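Local coordinates for protein MDM10 isoform 1 (Saccharomyces cerevisiae, PDB 7BTX) that helps tether the endoplasmic reticulum to mitochondria as part of the ERMES complex and takes part in late assembly of the outer-membrane TOM translocase, at residues G437-T449 against P479-S492. Numbering follows the deposited sequence.
Sequences GFLISAGTELVFT and PVFPAKFGIQFQYS
In this mitochondrial outer-membrane beta-barrel, strand 439-447 pairs antiparallel with a largely irregular C-terminal strand, Phe438 meeting Tyr491 near one end and Leu446 lying beside Val480 near the other. At the middle Gly443 and Gly486 form a hydrogen-bonded pair: Gly443 N reaches Gly486 O at 2.9 Å and Gly486 N returns to Gly443 O at 3.0 Å. Toward the Phe438 end, Leu439 N bonds to Gln490 O (2.8 Å), while the bond from Ser441 N to Gln488 O is weak; around Pro482, centre of an inverse gamma turn, the pairing is broken up.

One face is mostly apolar, which suits the lipid side of a barrel. CD1 of Tyr491 sits over a face of the Phe438 ring, 3.5 Å from Phe438 CE1, with the ring planes inclined at 41°. Phe438 CG lies anti to its own carbonyl carbon (chi1 -62°), which turns the ring to meet the tyrosine. Replacing Tyr491 with a serine is likely to strip this cover from Phe438 and leave its ring freer to turn. Ile440 CG1 packs on Phe489 CD2, Thr444 CB meets the Phe485 ring at its edge, and branched Val480 divides its methyls, CG1 to Leu446 CB and CG2 to Phe448 CE1 (3.6 Å). The other face, Leu439 and Val447 apart, is mainly polar and probably lines the interior: the Lys484 methylenes pass beside Glu445 OE1, and Ser441 OG bonds weakly to Glu432.

Strand 439-447 is hydrogen-bonded on its far side to strand 426-434, whereas 491-492 pairs parallel with the first strand, 44-48, closing the barrel.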
loop_
_atom_site.group_PDB
_atom_site.type_symbol
_atom_site.label_atom_id
_atom_site.label_comp_id
_atom_site.label_asym_id
_atom_site.label_seq_id
_atom_site.Cartn_x
_atom_site.Cartn_y
_atom_site.Cartn_z
ATOM N N GLY D 437 -16.656 27.463 8.763
ATOM C CA GLY D 437 -16.562 26.456 7.727
ATOM C C GLY D 437 -15.938 25.169 8.209
ATOM O O GLY D 437 -15.935 24.167 7.492
ATOM N N PHE D 438 -15.418 25.182 9.427
ATOM C CA PHE D 438 -14.698 24.045 9.970
ATOM C C PHE D 438 -15.638 23.134 10.745
ATOM O O PHE D 438 -16.742 23.523 11.124
ATOM C CB PHE D 438 -13.561 24.516 10.870
ATOM C CG PHE D 438 -12.524 25.320 10.156
ATOM C CD1 PHE D 438 -11.458 24.698 9.537
ATOM C CD2 PHE D 438 -12.614 26.699 10.101
ATOM C CE1 PHE D 438 -10.501 25.436 8.879
ATOM C CE2 PHE D 438 -11.661 27.442 9.442
ATOM C CZ PHE D 438 -10.603 26.808 8.832
ATOM N N LEU D 439 -15.184 21.901 10.968
ATOM C CA LEU D 439 -15.973 20.922 11.710
ATOM C C LEU D 439 -15.017 19.883 12.275
ATOM O O LEU D 439 -14.496 19.058 11.523
ATOM C CB LEU D 439 -17.023 20.281 10.809
ATOM C CG LEU D 439 -18.125 19.405 11.408
ATOM C CD1 LEU D 439 -19.388 19.614 10.605
ATOM C CD2 LEU D 439 -17.762 17.931 11.394
ATOM N N ILE D 440 -14.805 19.909 13.584
ATOM C CA ILE D 440 -13.962 18.938 14.272
ATOM C C ILE D 440 -14.873 17.920 14.940
ATOM O O ILE D 440 -15.913 18.284 15.493
ATOM C CB ILE D 440 -13.048 19.640 15.293
ATOM C CG1 ILE D 440 -12.234 20.726 14.603
ATOM C CG2 ILE D 440 -12.072 18.669 15.917
ATOM C CD1 ILE D 440 -11.518 21.635 15.557
ATOM N N SER D 441 -14.495 16.642 14.887
ATOM C CA SER D 441 -15.332 15.558 15.406
ATOM C C SER D 441 -14.452 14.524 16.106
ATOM O O SER D 441 -13.982 13.573 15.481
ATOM C CB SER D 441 -16.139 14.928 14.282
ATOM O OG SER D 441 -16.864 13.806 14.737
ATOM N N ALA D 442 -14.272 14.689 17.411
ATOM C CA ALA D 442 -13.516 13.745 18.221
ATOM C C ALA D 442 -14.464 12.750 18.871
ATOM O O ALA D 442 -15.542 13.124 19.333
ATOM C CB ALA D 442 -12.711 14.471 19.295
ATOM N N GLY D 443 -14.061 11.486 18.911
ATOM C CA GLY D 443 -14.920 10.474 19.486
ATOM C C GLY D 443 -14.226 9.182 19.850
ATOM O O GLY D 443 -13.340 8.726 19.129
ATOM N N THR D 444 -14.627 8.571 20.961
ATOM C CA THR D 444 -14.031 7.333 21.434
ATOM C C THR D 444 -15.114 6.326 21.784
ATOM O O THR D 444 -16.298 6.651 21.870
ATOM C CB THR D 444 -13.137 7.566 22.656
ATOM O OG1 THR D 444 -12.499 6.337 23.017
ATOM C CG2 THR D 444 -13.952 8.060 23.824
ATOM N N GLU D 445 -14.682 5.087 21.984
ATOM C CA GLU D 445 -15.544 4.004 22.424
ATOM C C GLU D 445 -14.829 3.249 23.532
ATOM O O GLU D 445 -13.611 3.079 23.484
ATOM C CB GLU D 445 -15.884 3.062 21.269
ATOM C CG GLU D 445 -16.923 2.019 21.607
ATOM C CD GLU D 445 -17.211 1.084 20.457
ATOM O OE1 GLU D 445 -16.464 1.119 19.462
ATOM O OE2 GLU D 445 -18.189 0.315 20.543
ATOM N N LEU D 446 -15.567 2.829 24.548
ATOM C CA LEU D 446 -14.997 2.053 25.634
ATOM C C LEU D 446 -15.681 0.698 25.687
ATOM O O LEU D 446 -16.786 0.526 25.179
ATOM C CB LEU D 446 -15.144 2.784 26.971
ATOM C CG LEU D 446 -14.767 4.265 26.960
ATOM C CD1 LEU D 446 -14.999 4.887 28.314
ATOM C CD2 LEU D 446 -13.330 4.445 26.553
ATOM N N VAL D 447 -15.001 -0.282 26.273
ATOM C CA VAL D 447 -15.560 -1.611 26.496
ATOM C C VAL D 447 -15.311 -1.972 27.951
ATOM O O VAL D 447 -14.161 -1.991 28.399
ATOM C CB VAL D 447 -14.949 -2.667 25.557
ATOM C CG1 VAL D 447 -15.390 -4.049 25.969
ATOM C CG2 VAL D 447 -15.354 -2.408 24.123
ATOM N N PHE D 448 -16.380 -2.267 28.685
ATOM C CA PHE D 448 -16.342 -2.248 30.138
ATOM C C PHE D 448 -16.083 -3.605 30.774
ATOM O O PHE D 448 -16.174 -3.720 31.999
ATOM C CB PHE D 448 -17.646 -1.670 30.682
ATOM C CG PHE D 448 -17.596 -0.193 30.903
ATOM C CD1 PHE D 448 -17.166 0.325 32.110
ATOM C CD2 PHE D 448 -17.959 0.679 29.895
ATOM C CE1 PHE D 448 -17.115 1.690 32.315
ATOM C CE2 PHE D 448 -17.907 2.041 30.092
ATOM C CZ PHE D 448 -17.483 2.548 31.304
ATOM N N THR D 449 -15.754 -4.628 29.994
ATOM C CA THR D 449 -15.341 -5.901 30.579
ATOM C C THR D 449 -14.369 -6.628 29.654
ATOM O O THR D 449 -13.185 -6.758 29.964
ATOM C CB THR D 449 -16.550 -6.816 30.884
ATOM O OG1 THR D 449 -17.234 -6.335 32.048
ATOM C CG2 THR D 449 -16.098 -8.248 31.136
ATOM N N PRO D 479 -11.066 -2.181 34.266
ATOM C CA PRO D 479 -12.072 -2.828 33.417
ATOM C C PRO D 479 -12.381 -2.127 32.102
ATOM O O PRO D 479 -13.069 -2.723 31.263
ATOM C CB PRO D 479 -13.309 -2.822 34.320
ATOM C CG PRO D 479 -13.165 -1.570 35.098
ATOM C CD PRO D 479 -11.688 -1.397 35.348
ATOM N N VAL D 480 -11.900 -0.907 31.892
ATOM C CA VAL D 480 -12.234 -0.115 30.714
ATOM C C VAL D 480 -11.102 -0.229 29.704
ATOM O O VAL D 480 -9.928 -0.075 30.059
ATOM C CB VAL D 480 -12.474 1.354 31.106
ATOM C CG1 VAL D 480 -12.873 2.176 29.903
ATOM C CG2 VAL D 480 -13.508 1.447 32.198
ATOM N N PHE D 481 -11.444 -0.496 28.445
ATOM C CA PHE D 481 -10.456 -0.513 27.369
ATOM C C PHE D 481 -10.931 0.387 26.238
ATOM O O PHE D 481 -11.982 0.111 25.629
ATOM C CB PHE D 481 -10.192 -1.929 26.859
ATOM C CG PHE D 481 -8.800 -2.115 26.336
ATOM C CD1 PHE D 481 -7.809 -2.640 27.145
ATOM C CD2 PHE D 481 -8.473 -1.726 25.047
ATOM C CE1 PHE D 481 -6.523 -2.793 26.673
ATOM C CE2 PHE D 481 -7.187 -1.875 24.571
ATOM C CZ PHE D 481 -6.213 -2.411 25.384
ATOM N N PRO D 482 -10.200 1.452 25.911
ATOM C CA PRO D 482 -10.652 2.375 24.863
ATOM C C PRO D 482 -10.401 1.890 23.446
ATOM O O PRO D 482 -9.387 2.244 22.838
ATOM C CB PRO D 482 -9.850 3.647 25.158
ATOM C CG PRO D 482 -8.646 3.176 25.869
ATOM C CD PRO D 482 -9.062 1.991 26.669
ATOM N N ALA D 483 -11.311 1.087 22.905
ATOM C CA ALA D 483 -11.231 0.692 21.507
ATOM C C ALA D 483 -11.645 1.845 20.597
ATOM O O ALA D 483 -12.564 2.600 20.912
ATOM C CB ALA D 483 -12.118 -0.521 21.246
ATOM N N LYS D 484 -10.963 1.959 19.455
ATOM C CA LYS D 484 -11.194 2.904 18.354
ATOM C C LYS D 484 -11.444 4.365 18.746
ATOM O O LYS D 484 -12.542 4.892 18.566
ATOM C CB LYS D 484 -12.301 2.412 17.391
ATOM C CG LYS D 484 -13.678 1.982 17.896
ATOM C CD LYS D 484 -14.546 1.519 16.740
ATOM C CE LYS D 484 -14.597 2.553 15.624
ATOM N NZ LYS D 484 -15.177 2.000 14.370
ATOM N N PHE D 485 -10.429 5.026 19.287
ATOM C CA PHE D 485 -10.410 6.480 19.314
ATOM C C PHE D 485 -10.299 7.030 17.890
ATOM O O PHE D 485 -9.811 6.362 16.978
ATOM C CB PHE D 485 -9.242 6.972 20.176
ATOM C CG PHE D 485 -9.208 8.463 20.375
ATOM C CD1 PHE D 485 -10.133 9.092 21.195
ATOM C CD2 PHE D 485 -8.258 9.238 19.728
ATOM C CE1 PHE D 485 -10.109 10.461 21.375
ATOM C CE2 PHE D 485 -8.226 10.609 19.903
ATOM C CZ PHE D 485 -9.154 11.220 20.728
ATOM N N GLY D 486 -10.767 8.262 17.699
ATOM C CA GLY D 486 -10.630 8.914 16.410
ATOM C C GLY D 486 -10.984 10.386 16.398
ATOM O O GLY D 486 -11.889 10.815 17.110
ATOM N N ILE D 487 -10.264 11.173 15.604
ATOM C CA ILE D 487 -10.565 12.583 15.403
ATOM C C ILE D 487 -10.874 12.779 13.919
ATOM O O ILE D 487 -10.413 12.026 13.065
ATOM C CB ILE D 487 -9.412 13.495 15.884
ATOM C CG1 ILE D 487 -8.927 13.056 17.262
ATOM C CG2 ILE D 487 -9.846 14.939 16.041
ATOM C CD1 ILE D 487 -7.704 13.786 17.754
ATOM N N GLN D 488 -11.692 13.784 13.616
ATOM C CA GLN D 488 -12.117 14.026 12.246
ATOM C C GLN D 488 -12.191 15.515 11.946
ATOM O O GLN D 488 -13.179 16.171 12.279
ATOM C CB GLN D 488 -13.467 13.365 11.994
ATOM C CG GLN D 488 -13.974 13.488 10.584
ATOM C CD GLN D 488 -14.668 12.235 10.120
ATOM O OE1 GLN D 488 -14.676 11.224 10.817
ATOM N NE2 GLN D 488 -15.252 12.288 8.933
ATOM N N PHE D 489 -11.150 16.060 11.329
ATOM C CA PHE D 489 -11.151 17.452 10.921
ATOM C C PHE D 489 -11.788 17.585 9.543
ATOM O O PHE D 489 -11.722 16.677 8.714
ATOM C CB PHE D 489 -9.733 18.018 10.895
ATOM C CG PHE D 489 -8.961 17.801 12.166
ATOM C CD1 PHE D 489 -8.153 16.686 12.325
ATOM C CD2 PHE D 489 -9.027 18.723 13.193
ATOM C CE1 PHE D 489 -7.444 16.489 13.490
ATOM C CE2 PHE D 489 -8.317 18.532 14.359
ATOM C CZ PHE D 489 -7.526 17.415 14.506
ATOM N N GLN D 490 -12.402 18.737 9.300
ATOM C CA GLN D 490 -13.198 18.900 8.093
ATOM C C GLN D 490 -13.367 20.378 7.796
ATOM O O GLN D 490 -13.659 21.160 8.699
ATOM C CB GLN D 490 -14.563 18.226 8.256
ATOM C CG GLN D 490 -15.581 18.578 7.213
ATOM C CD GLN D 490 -16.707 17.589 7.188
ATOM O OE1 GLN D 490 -16.550 16.451 7.622
ATOM N NE2 GLN D 490 -17.856 18.013 6.685
ATOM N N TYR D 491 -13.172 20.753 6.537
ATOM C CA TYR D 491 -13.394 22.109 6.063
ATOM C C TYR D 491 -14.254 22.053 4.808
ATOM O O TYR D 491 -14.165 21.109 4.024
ATOM C CB TYR D 491 -12.065 22.813 5.777
ATOM C CG TYR D 491 -12.203 24.220 5.267
ATOM C CD1 TYR D 491 -12.669 25.228 6.087
ATOM C CD2 TYR D 491 -11.862 24.541 3.967
ATOM C CE1 TYR D 491 -12.800 26.517 5.625
ATOM C CE2 TYR D 491 -11.989 25.824 3.494
ATOM C CZ TYR D 491 -12.459 26.806 4.329
ATOM O OH TYR D 491 -12.586 28.091 3.866
ATOM N N SER D 492 -15.119 23.047 4.636
ATOM C CA SER D 492 -16.010 23.068 3.486
ATOM C C SER D 492 -16.420 24.498 3.188
ATOM O O SER D 492 -16.514 25.333 4.087
ATOM C CB SER D 492 -17.258 22.213 3.709
ATOM O OG SER D 492 -16.940 20.836 3.694
#